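Local coordinates for protein lipoxygenase (Cyanothece sp., PDB 5EK8) that probably uses a non-heme iron to add both atoms of molecular oxygen to a fatty acid, acting as a 9R-lipoxygenase, at residues K47-Q58 with N95-E105; I224-I234 with S578-Y586. All coordinates share one frame; numbering follows the deposited sequence.

Overall arrangement
After the N-terminal helices 2-21 and 24-36, the chain enters its PLAT β-sandwich domain. There interaction 1 closes a loop of 36 residues containing strands 72-79 and 82-91, and pairs strand 53-61 with strand 97-102. The chain then completes this domain with strands 115-126, 132-143 and 152-160 before helix 188-214. Interaction 2 opens only after interaction 1 has closed, so the two are in series and neither nest nor cross. Its 343-residue loop includes the iron ligands H359, H364, H570 and N574, and its closure ties helix 221-227 and the start of helix 232-239 to segment 578-586. The two contacts lie on opposite sides of the chain's centre, their own centres about 63 Å apart.

Interaction 1 of 2, residues K47-Q58 with N95-E105; sequences KPIEQLNKATGQ and NGRFEIYYDPE
The F98 ring lies flat against the backbone of G57, whose CA makes a CH-π contact 3.9 Å from the ring centroid; G96 O sits at the ring edge. N53 CB makes a CH-π contact over one face of Y102, offset toward the rim, its amide stacked 26° from the ring plane; A55 N lies at the edge. The R97 guanidinium has Q58 NE2 over one face and N95 OD1 at its edge. These groups flank an antiparallel strand pair, 53-58 with edge strand 97-102 of the PLAT β-sandwich. N53, A55 and G57 form hydrogen-bonded pairs with Y102, I100 and F98. With chi1 at 66°, F98 leans back across the neighbouring strand, where G57 has no side chain to oppose it. F98, I100 and Y102 also reach strand 72-79 of the facing sheet. On the other face, K54 NZ forms a salt bridge with E99 OE2 (2.8 Å), on the anti side of the carboxylate, while D154 holds T56. Extended K47 brings NZ 3.2 Å from D103 OD2 in one salt bridge and forms another, weakly hydrogen-bonded, with E105 OE2. At the opposite end, Q58 NE2 donates almost straight to N95 O, 2.7 Å away at 173°.

Interaction 2 of 2, residues I224-I234 with S578-Y586; sequences IQADYPPNLTI and SDEGGELAY
The backbones draw together where L232 faces D579, with 4.9 Å between their CA atoms, and where N231 faces G582, CA to CA 5.4 Å. Helix 221-227 gives way to a proline-containing turn, and helix 232-239 starts at L232; opposite, the helix that begins at 577 gives way to a bend, and residues 584-586 have helical backbone angles without regular helical bonding. The S578 side chain lies about 13 Å from the bound iron ion. G582, having no side chain, lets N231 CB pack close to its backbone. Q225, bent at chi2 (73°), spans E583 with both ends of its amide: OE1 accepts from L584 N at 2.8 Å in the carbonyl plane, and NE2 donates to G582 O at 3.0 Å. This pair of bonds fixes the rotation of the amide. N231 is used just as fully. Its ND2 donates to S578 O, 2.8 Å away, and to T233 OG1, while OD1 accepts from I234 N at 3.1 Å. S578 O also receives G582 N, from the opposite face of its carbonyl plane. T233 OG1 donates to E583 OE1 at 2.7 Å on the anti side; that carboxylate is further paired with R245. T233 CG2 sits over the Y586 ring in a CH-π contact. The arrangement is an Asn N-cap that starts helix 232-239 and, by binding S578 O, joins two helices of the lipoxygenase domain.

Interaction 1 of 2, residues K47-Q58 with N95-E105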
loop_
_atom_site.group_PDB
_atom_site.type_symbol
_atom_site.label_atom_id
_atom_site.label_comp_id
_atom_site.label_asym_id
_atom_site.label_seq_id
_atom_site.Cartn_x
_atom_site.Cartn_y
_atom_site.Cartn_z
ATOM N N LYS A 47 -19.125 -42.480 -0.907
ATOM C CA LYS A 47 -19.154 -43.718 -1.668
ATOM C C LYS A 47 -18.025 -44.570 -1.109
ATOM O O LYS A 47 -17.020 -44.017 -0.649
ATOM C CB LYS A 47 -18.963 -43.451 -3.161
ATOM C CG LYS A 47 -19.016 -44.679 -4.057
ATOM C CD LYS A 47 -19.129 -44.268 -5.515
ATOM C CE LYS A 47 -19.362 -45.470 -6.429
ATOM N NZ LYS A 47 -19.480 -45.069 -7.860
ATOM N N PRO A 48 -18.180 -45.908 -1.116
ATOM C CA PRO A 48 -17.072 -46.737 -0.622
ATOM C C PRO A 48 -15.750 -46.449 -1.328
ATOM O O PRO A 48 -15.714 -46.350 -2.552
ATOM C CB PRO A 48 -17.544 -48.171 -0.913
ATOM C CG PRO A 48 -18.712 -48.026 -1.870
ATOM C CD PRO A 48 -19.347 -46.734 -1.474
ATOM N N ILE A 49 -14.679 -46.314 -0.552
ATOM C CA ILE A 49 -13.376 -45.926 -1.085
ATOM C C ILE A 49 -12.772 -46.985 -2.009
ATOM O O ILE A 49 -11.931 -46.669 -2.854
ATOM C CB ILE A 49 -12.378 -45.621 0.053
ATOM C CG1 ILE A 49 -11.840 -46.917 0.676
ATOM C CG2 ILE A 49 -13.038 -44.734 1.102
ATOM C CD1 ILE A 49 -10.772 -46.707 1.734
ATOM N N GLU A 50 -13.199 -48.235 -1.847
ATOM C CA GLU A 50 -12.711 -49.323 -2.685
ATOM C C GLU A 50 -13.292 -49.193 -4.086
ATOM O O GLU A 50 -12.632 -49.491 -5.082
ATOM C CB GLU A 50 -13.075 -50.685 -2.086
ATOM C CG GLU A 50 -12.598 -50.896 -0.658
ATOM C CD GLU A 50 -13.535 -50.289 0.369
ATOM O OE1 GLU A 50 -14.724 -50.084 0.040
ATOM O OE2 GLU A 50 -13.084 -50.019 1.502
ATOM N N GLN A 51 -14.538 -48.737 -4.145
ATOM C CA GLN A 51 -15.249 -48.570 -5.402
ATOM C C GLN A 51 -14.767 -47.321 -6.135
ATOM O O GLN A 51 -15.039 -47.136 -7.322
ATOM C CB GLN A 51 -16.753 -48.488 -5.146
ATOM C CG GLN A 51 -17.610 -48.704 -6.381
ATOM C CD GLN A 51 -19.079 -48.820 -6.042
ATOM O OE1 GLN A 51 -19.457 -48.848 -4.870
ATOM N NE2 GLN A 51 -19.920 -48.896 -7.068
ATOM N N LEU A 52 -14.046 -46.468 -5.415
ATOM C CA LEU A 52 -13.516 -45.232 -5.976
ATOM C C LEU A 52 -12.157 -45.436 -6.635
ATOM O O LEU A 52 -11.478 -46.435 -6.401
ATOM C CB LEU A 52 -13.405 -44.164 -4.887
ATOM C CG LEU A 52 -14.690 -43.421 -4.525
ATOM C CD1 LEU A 52 -14.731 -43.091 -3.041
ATOM C CD2 LEU A 52 -14.803 -42.156 -5.353
ATOM N N ASN A 53 -11.779 -44.474 -7.468
ATOM C CA ASN A 53 -10.472 -44.450 -8.108
ATOM C C ASN A 53 -9.614 -43.383 -7.424
ATOM O O ASN A 53 -10.118 -42.624 -6.594
ATOM C CB ASN A 53 -10.631 -44.176 -9.607
ATOM C CG ASN A 53 -9.376 -44.480 -10.401
ATOM O OD1 ASN A 53 -8.278 -44.037 -10.055
ATOM N ND2 ASN A 53 -9.534 -45.246 -11.477
ATOM N N LYS A 54 -8.326 -43.316 -7.753
ATOM C CA LYS A 54 -7.458 -42.349 -7.087
ATOM C C LYS A 54 -6.455 -41.667 -8.020
ATOM O O LYS A 54 -6.020 -42.231 -9.027
ATOM C CB LYS A 54 -6.716 -43.022 -5.923
ATOM C CG LYS A 54 -5.213 -43.155 -6.110
ATOM C CD LYS A 54 -4.524 -43.530 -4.809
ATOM C CE LYS A 54 -5.026 -44.857 -4.267
ATOM N NZ LYS A 54 -4.234 -45.302 -3.089
ATOM N N ALA A 55 -6.111 -40.432 -7.668
ATOM C CA ALA A 55 -5.106 -39.653 -8.372
ATOM C C ALA A 55 -4.116 -39.084 -7.361
ATOM O O ALA A 55 -4.514 -38.501 -6.359
ATOM C CB ALA A 55 -5.755 -38.539 -9.177
ATOM N N THR A 56 -2.825 -39.256 -7.617
ATOM C CA THR A 56 -1.822 -38.815 -6.658
ATOM C C THR A 56 -0.821 -37.862 -7.278
ATOM O O THR A 56 -0.759 -37.710 -8.503
ATOM C CB THR A 56 -1.043 -40.002 -6.058
ATOM O OG1 THR A 56 -0.357 -40.702 -7.102
ATOM C CG2 THR A 56 -1.982 -40.955 -5.333
ATOM N N GLY A 57 -0.034 -37.218 -6.424
ATOM C CA GLY A 57 1.039 -36.374 -6.920
ATOM C C GLY A 57 1.587 -35.401 -5.901
ATOM O O GLY A 57 1.270 -35.485 -4.721
ATOM N N GLN A 58 2.426 -34.479 -6.360
ATOM C CA GLN A 58 2.979 -33.452 -5.491
ATOM C C GLN A 58 3.055 -32.117 -6.213
ATOM O O GLN A 58 3.498 -32.045 -7.358
ATOM C CB GLN A 58 4.366 -33.853 -4.988
ATOM C CG GLN A 58 5.007 -32.817 -4.081
ATOM C CD GLN A 58 6.383 -33.231 -3.605
ATOM O OE1 GLN A 58 7.140 -33.870 -4.335
ATOM N NE2 GLN A 58 6.713 -32.871 -2.371
ATOM N N ASN A 95 3.757 -31.245 2.544
ATOM C CA ASN A 95 4.779 -31.466 1.530
ATOM C C ASN A 95 4.228 -31.314 0.118
ATOM O O ASN A 95 4.892 -31.672 -0.854
ATOM C CB ASN A 95 5.404 -32.851 1.687
ATOM C CG ASN A 95 5.937 -33.097 3.087
ATOM O OD1 ASN A 95 5.803 -34.196 3.627
ATOM N ND2 ASN A 95 6.537 -32.071 3.687
ATOM N N GLY A 96 3.013 -30.782 0.011
ATOM C CA GLY A 96 2.385 -30.554 -1.278
ATOM C C GLY A 96 1.912 -31.831 -1.941
ATOM O O GLY A 96 1.444 -31.814 -3.078
ATOM N N ARG A 97 2.034 -32.945 -1.227
ATOM C CA ARG A 97 1.610 -34.237 -1.750
ATOM C C ARG A 97 0.106 -34.435 -1.572
ATOM O O ARG A 97 -0.489 -33.942 -0.615
ATOM C CB ARG A 97 2.382 -35.371 -1.070
ATOM C CG ARG A 97 3.860 -35.407 -1.418
ATOM C CD ARG A 97 4.543 -36.634 -0.838
ATOM N NE ARG A 97 5.891 -36.806 -1.374
ATOM C CZ ARG A 97 6.996 -36.343 -0.797
ATOM N NH1 ARG A 97 6.929 -35.676 0.347
ATOM N NH2 ARG A 97 8.175 -36.550 -1.369
ATOM N N PHE A 98 -0.506 -35.158 -2.501
ATOM C CA PHE A 98 -1.940 -35.387 -2.447
ATOM C C PHE A 98 -2.331 -36.762 -2.973
ATOM O O PHE A 98 -1.716 -37.299 -3.914
ATOM C CB PHE A 98 -2.685 -34.301 -3.231
ATOM C CG PHE A 98 -2.412 -34.322 -4.708
ATOM C CD1 PHE A 98 -3.190 -35.088 -5.560
ATOM C CD2 PHE A 98 -1.376 -33.576 -5.244
ATOM C CE1 PHE A 98 -2.943 -35.113 -6.911
ATOM C CE2 PHE A 98 -1.128 -33.594 -6.598
ATOM C CZ PHE A 98 -1.911 -34.364 -7.431
ATOM N N GLU A 99 -3.379 -37.298 -2.353
ATOM C CA GLU A 99 -3.977 -38.572 -2.722
ATOM C C GLU A 99 -5.493 -38.395 -2.842
ATOM O O GLU A 99 -6.246 -38.751 -1.933
ATOM C CB GLU A 99 -3.630 -39.642 -1.684
ATOM C CG GLU A 99 -3.929 -41.073 -2.103
ATOM C CD GLU A 99 -3.513 -42.080 -1.044
ATOM O OE1 GLU A 99 -2.912 -41.659 -0.031
ATOM O OE2 GLU A 99 -3.782 -43.288 -1.225
ATOM N N ILE A 100 -5.923 -37.825 -3.963
ATOM C CA ILE A 100 -7.336 -37.554 -4.236
ATOM C C ILE A 100 -8.132 -38.807 -4.587
ATOM O O ILE A 100 -7.732 -39.579 -5.452
ATOM C CB ILE A 100 -7.505 -36.564 -5.412
ATOM C CG1 ILE A 100 -6.590 -35.348 -5.254
ATOM C CG2 ILE A 100 -8.964 -36.141 -5.552
ATOM C CD1 ILE A 100 -7.012 -34.394 -4.172
ATOM N N TYR A 101 -9.267 -39.002 -3.931
ATOM C CA TYR A 101 -10.187 -40.054 -4.337
ATOM C C TYR A 101 -11.247 -39.483 -5.272
ATOM O O TYR A 101 -12.031 -38.616 -4.877
ATOM C CB TYR A 101 -10.838 -40.710 -3.120
ATOM C CG TYR A 101 -9.868 -41.511 -2.281
ATOM C CD1 TYR A 101 -9.601 -42.844 -2.576
ATOM C CD2 TYR A 101 -9.213 -40.934 -1.199
ATOM C CE1 TYR A 101 -8.710 -43.583 -1.816
ATOM C CE2 TYR A 101 -8.321 -41.665 -0.433
ATOM C CZ TYR A 101 -8.074 -42.990 -0.746
ATOM O OH TYR A 101 -7.189 -43.721 0.014
ATOM N N TYR A 102 -11.261 -39.955 -6.516
ATOM C CA TYR A 102 -12.255 -39.491 -7.480
ATOM C C TYR A 102 -13.041 -40.642 -8.096
ATOM O O TYR A 102 -12.564 -41.774 -8.160
ATOM C CB TYR A 102 -11.592 -38.652 -8.580
ATOM C CG TYR A 102 -10.776 -39.424 -9.599
ATOM C CD1 TYR A 102 -11.339 -39.832 -10.803
ATOM C CD2 TYR A 102 -9.436 -39.716 -9.371
ATOM C CE1 TYR A 102 -10.599 -40.524 -11.741
ATOM C CE2 TYR A 102 -8.685 -40.409 -10.307
ATOM C CZ TYR A 102 -9.275 -40.810 -11.489
ATOM O OH TYR A 102 -8.542 -41.498 -12.427
ATOM N N ASP A 103 -14.258 -40.339 -8.539
ATOM C CA ASP A 103 -15.141 -41.333 -9.136
ATOM C C ASP A 103 -15.215 -41.145 -10.647
ATOM O O ASP A 103 -15.637 -40.094 -11.121
ATOM C CB ASP A 103 -16.536 -41.242 -8.508
ATOM C CG ASP A 103 -17.519 -42.236 -9.103
ATOM O OD1 ASP A 103 -17.094 -43.159 -9.830
ATOM O OD2 ASP A 103 -18.728 -42.099 -8.830
ATOM N N PRO A 104 -14.798 -42.169 -11.409
ATOM C CA PRO A 104 -14.867 -42.102 -12.871
ATOM C C PRO A 104 -16.300 -42.067 -13.393
ATOM O O PRO A 104 -16.520 -41.593 -14.498
ATOM C CB PRO A 104 -14.161 -43.389 -13.317
ATOM C CG PRO A 104 -13.315 -43.789 -12.156
ATOM C CD PRO A 104 -14.102 -43.382 -10.948
ATOM N N GLU A 105 -17.256 -42.549 -12.606
ATOM C CA GLU A 105 -18.629 -42.710 -13.082
ATOM C C GLU A 105 -19.375 -41.397 -13.299
ATOM O O GLU A 105 -20.403 -41.377 -13.978
ATOM C CB GLU A 105 -19.422 -43.587 -12.114
ATOM C CG GLU A 105 -18.927 -45.017 -12.036
ATOM C CD GLU A 105 -19.688 -45.837 -11.016
ATOM O OE1 GLU A 105 -20.905 -45.604 -10.845
ATOM O OE2 GLU A 105 -19.069 -46.715 -10.379
#

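Interaction 2 of 2, residues I224-I234 with S578-Y586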
loop_
_atom_site.group_PDB
_atom_site.type_symbol
_atom_site.label_atom_id
_atom_site.label_comp_id
_atom_site.label_asym_id
_atom_site.label_seq_id
_atom_site.Cartn_x
_atom_site.Cartn_y
_atom_site.Cartn_z
ATOM N N ILE A 224 -7.888 26.560 -12.902
ATOM C CA ILE A 224 -7.707 25.149 -12.565
ATOM C C ILE A 224 -8.234 24.870 -11.168
ATOM O O ILE A 224 -8.952 23.892 -10.948
ATOM C CB ILE A 224 -6.224 24.723 -12.637
ATOM C CG1 ILE A 224 -5.714 24.810 -14.072
ATOM C CG2 ILE A 224 -6.039 23.301 -12.121
ATOM C CD1 ILE A 224 -4.244 24.501 -14.202
ATOM N N GLN A 225 -7.882 25.738 -10.226
ATOM C CA GLN A 225 -8.322 25.558 -8.851
ATOM C C GLN A 225 -9.844 25.643 -8.745
ATOM O O GLN A 225 -10.476 24.799 -8.111
ATOM C CB GLN A 225 -7.676 26.591 -7.940
ATOM C CG GLN A 225 -7.777 26.236 -6.471
ATOM C CD GLN A 225 -6.851 25.094 -6.085
ATOM O OE1 GLN A 225 -5.646 25.289 -5.885
ATOM N NE2 GLN A 225 -7.409 23.895 -5.978
ATOM N N ALA A 226 -10.421 26.661 -9.380
ATOM C CA ALA A 226 -11.869 26.855 -9.385
ATOM C C ALA A 226 -12.613 25.658 -9.964
ATOM O O ALA A 226 -13.644 25.246 -9.429
ATOM C CB ALA A 226 -12.228 28.112 -10.162
ATOM N N ASP A 227 -12.085 25.103 -11.053
ATOM C CA ASP A 227 -12.775 24.030 -11.767
ATOM C C ASP A 227 -12.809 22.710 -10.988
ATOM O O ASP A 227 -13.631 21.836 -11.281
ATOM C CB ASP A 227 -12.139 23.815 -13.142
ATOM C CG ASP A 227 -12.557 24.879 -14.146
ATOM O OD1 ASP A 227 -13.407 25.725 -13.799
ATOM O OD2 ASP A 227 -12.045 24.870 -15.286
ATOM N N TYR A 228 -11.925 22.564 -10.005
ATOM C CA TYR A 228 -12.000 21.437 -9.077
ATOM C C TYR A 228 -12.680 21.882 -7.789
ATOM O O TYR A 228 -12.669 23.067 -7.464
ATOM C CB TYR A 228 -10.611 20.872 -8.760
ATOM C CG TYR A 228 -9.924 20.153 -9.901
ATOM C CD1 TYR A 228 -10.277 18.857 -10.247
ATOM C CD2 TYR A 228 -8.898 20.764 -10.609
ATOM C CE1 TYR A 228 -9.638 18.197 -11.283
ATOM C CE2 TYR A 228 -8.254 20.112 -11.645
ATOM C CZ TYR A 228 -8.627 18.831 -11.979
ATOM O OH TYR A 228 -7.985 18.186 -13.010
ATOM N N PRO A 229 -13.295 20.939 -7.060
ATOM C CA PRO A 229 -13.856 21.274 -5.745
ATOM C C PRO A 229 -12.791 21.787 -4.782
ATOM O O PRO A 229 -11.618 21.489 -4.969
ATOM C CB PRO A 229 -14.452 19.944 -5.257
ATOM C CG PRO A 229 -13.951 18.900 -6.193
ATOM C CD PRO A 229 -13.672 19.584 -7.487
ATOM N N PRO A 230 -13.192 22.560 -3.764
ATOM C CA PRO A 230 -12.220 23.080 -2.797
ATOM C C PRO A 230 -11.690 21.990 -1.872
ATOM O O PRO A 230 -12.293 20.923 -1.780
ATOM C CB PRO A 230 -13.031 24.113 -2.012
ATOM C CG PRO A 230 -14.431 23.615 -2.092
ATOM C CD PRO A 230 -14.563 23.012 -3.465
ATOM N N ASN A 231 -10.573 22.262 -1.203
ATOM C CA ASN A 231 -10.015 21.328 -0.230
ATOM C C ASN A 231 -10.082 21.937 1.155
ATOM O O ASN A 231 -10.667 23.002 1.337
ATOM C CB ASN A 231 -8.570 20.961 -0.570
ATOM C CG ASN A 231 -7.589 22.045 -0.171
ATOM O OD1 ASN A 231 -7.823 23.228 -0.413
ATOM N ND2 ASN A 231 -6.486 21.644 0.455
ATOM N N LEU A 232 -9.469 21.269 2.125
ATOM C CA LEU A 232 -9.551 21.713 3.510
ATOM C C LEU A 232 -8.996 23.126 3.712
ATOM O O LEU A 232 -9.626 23.957 4.371
ATOM C CB LEU A 232 -8.818 20.734 4.425
ATOM C CG LEU A 232 -8.736 21.178 5.886
ATOM C CD1 LEU A 232 -10.126 21.332 6.481
ATOM C CD2 LEU A 232 -7.874 20.208 6.709
ATOM N N THR A 233 -7.830 23.399 3.133
ATOM C CA THR A 233 -7.168 24.683 3.347
ATOM C C THR A 233 -7.929 25.832 2.682
ATOM O O THR A 233 -8.038 26.927 3.245
ATOM C CB THR A 233 -5.699 24.663 2.844
ATOM O OG1 THR A 233 -5.648 24.239 1.476
ATOM C CG2 THR A 233 -4.877 23.716 3.684
ATOM N N ILE A 234 -8.474 25.575 1.498
ATOM C CA ILE A 234 -9.304 26.569 0.826
ATOM C C ILE A 234 -10.521 26.925 1.681
ATOM O O ILE A 234 -10.789 28.100 1.912
ATOM C CB ILE A 234 -9.765 26.084 -0.564
ATOM C CG1 ILE A 234 -8.575 26.043 -1.526
ATOM C CG2 ILE A 234 -10.851 27.000 -1.116
ATOM C CD1 ILE A 234 -8.876 25.387 -2.855
ATOM N N SER A 578 -5.612 15.381 0.051
ATOM C CA SER A 578 -6.345 16.584 -0.332
ATOM C C SER A 578 -6.102 17.720 0.645
ATOM O O SER A 578 -5.915 18.867 0.240
ATOM C CB SER A 578 -7.842 16.305 -0.425
ATOM O OG SER A 578 -8.249 16.270 -1.778
ATOM N N ASP A 579 -6.096 17.387 1.932
ATOM C CA ASP A 579 -5.954 18.385 2.985
ATOM C C ASP A 579 -4.620 19.109 2.920
ATOM O O ASP A 579 -4.509 20.262 3.331
ATOM C CB ASP A 579 -6.114 17.739 4.362
ATOM C CG ASP A 579 -7.463 17.084 4.545
ATOM O OD1 ASP A 579 -8.348 17.296 3.690
ATOM O OD2 ASP A 579 -7.644 16.362 5.547
ATOM N N GLU A 580 -3.604 18.432 2.400
ATOM C CA GLU A 580 -2.278 19.020 2.348
ATOM C C GLU A 580 -1.964 19.593 0.974
ATOM O O GLU A 580 -1.307 20.624 0.866
ATOM C CB GLU A 580 -1.214 17.989 2.735
ATOM C CG GLU A 580 -0.213 18.511 3.748
ATOM C CD GLU A 580 -0.833 18.733 5.120
ATOM O OE1 GLU A 580 -1.562 17.835 5.599
ATOM O OE2 GLU A 580 -0.595 19.808 5.716
ATOM N N GLY A 581 -2.436 18.931 -0.076
ATOM C CA GLY A 581 -2.018 19.287 -1.419
ATOM C C GLY A 581 -3.117 19.584 -2.417
ATOM O O GLY A 581 -2.846 19.690 -3.613
ATOM N N GLY A 582 -4.349 19.721 -1.936
ATOM C CA GLY A 582 -5.475 20.030 -2.801
ATOM C C GLY A 582 -5.452 21.448 -3.344
ATOM O O GLY A 582 -6.005 21.721 -4.409
ATOM N N GLU A 583 -4.803 22.352 -2.615
ATOM C CA GLU A 583 -4.716 23.753 -3.017
ATOM C C GLU A 583 -3.309 24.123 -3.489
ATOM O O GLU A 583 -2.358 24.133 -2.707
ATOM C CB GLU A 583 -5.137 24.664 -1.865
ATOM C CG GLU A 583 -4.977 26.141 -2.162
ATOM C CD GLU A 583 -5.340 27.019 -0.979
ATOM O OE1 GLU A 583 -5.161 26.566 0.175
ATOM O OE2 GLU A 583 -5.813 28.157 -1.207
ATOM N N LEU A 584 -3.209 24.446 -4.775
ATOM C CA LEU A 584 -1.939 24.699 -5.451
ATOM C C LEU A 584 -1.125 25.831 -4.838
ATOM O O LEU A 584 0.101 25.736 -4.726
ATOM C CB LEU A 584 -2.197 25.002 -6.927
ATOM C CG LEU A 584 -2.946 23.903 -7.682
ATOM C CD1 LEU A 584 -3.709 24.474 -8.872
ATOM C CD2 LEU A 584 -1.972 22.827 -8.135
ATOM N N ALA A 585 -1.799 26.903 -4.438
ATOM C CA ALA A 585 -1.098 28.051 -3.873
ATOM C C ALA A 585 -0.405 27.694 -2.556
ATOM O O ALA A 585 0.582 28.318 -2.160
ATOM C CB ALA A 585 -2.063 29.204 -3.667
ATOM N N TYR A 586 -0.936 26.677 -1.887
ATOM C CA TYR A 586 -0.502 26.320 -0.544
ATOM C C TYR A 586 0.547 25.214 -0.554
ATOM O O TYR A 586 1.422 25.159 0.316
ATOM C CB TYR A 586 -1.715 25.897 0.284
ATOM C CG TYR A 586 -1.390 25.344 1.648
ATOM C CD1 TYR A 586 -0.988 26.178 2.683
ATOM C CD2 TYR A 586 -1.495 23.984 1.908
ATOM C CE1 TYR A 586 -0.691 25.669 3.938
ATOM C CE2 TYR A 586 -1.208 23.467 3.157
ATOM C CZ TYR A 586 -0.810 24.312 4.170
ATOM O OH TYR A 586 -0.514 23.794 5.413
#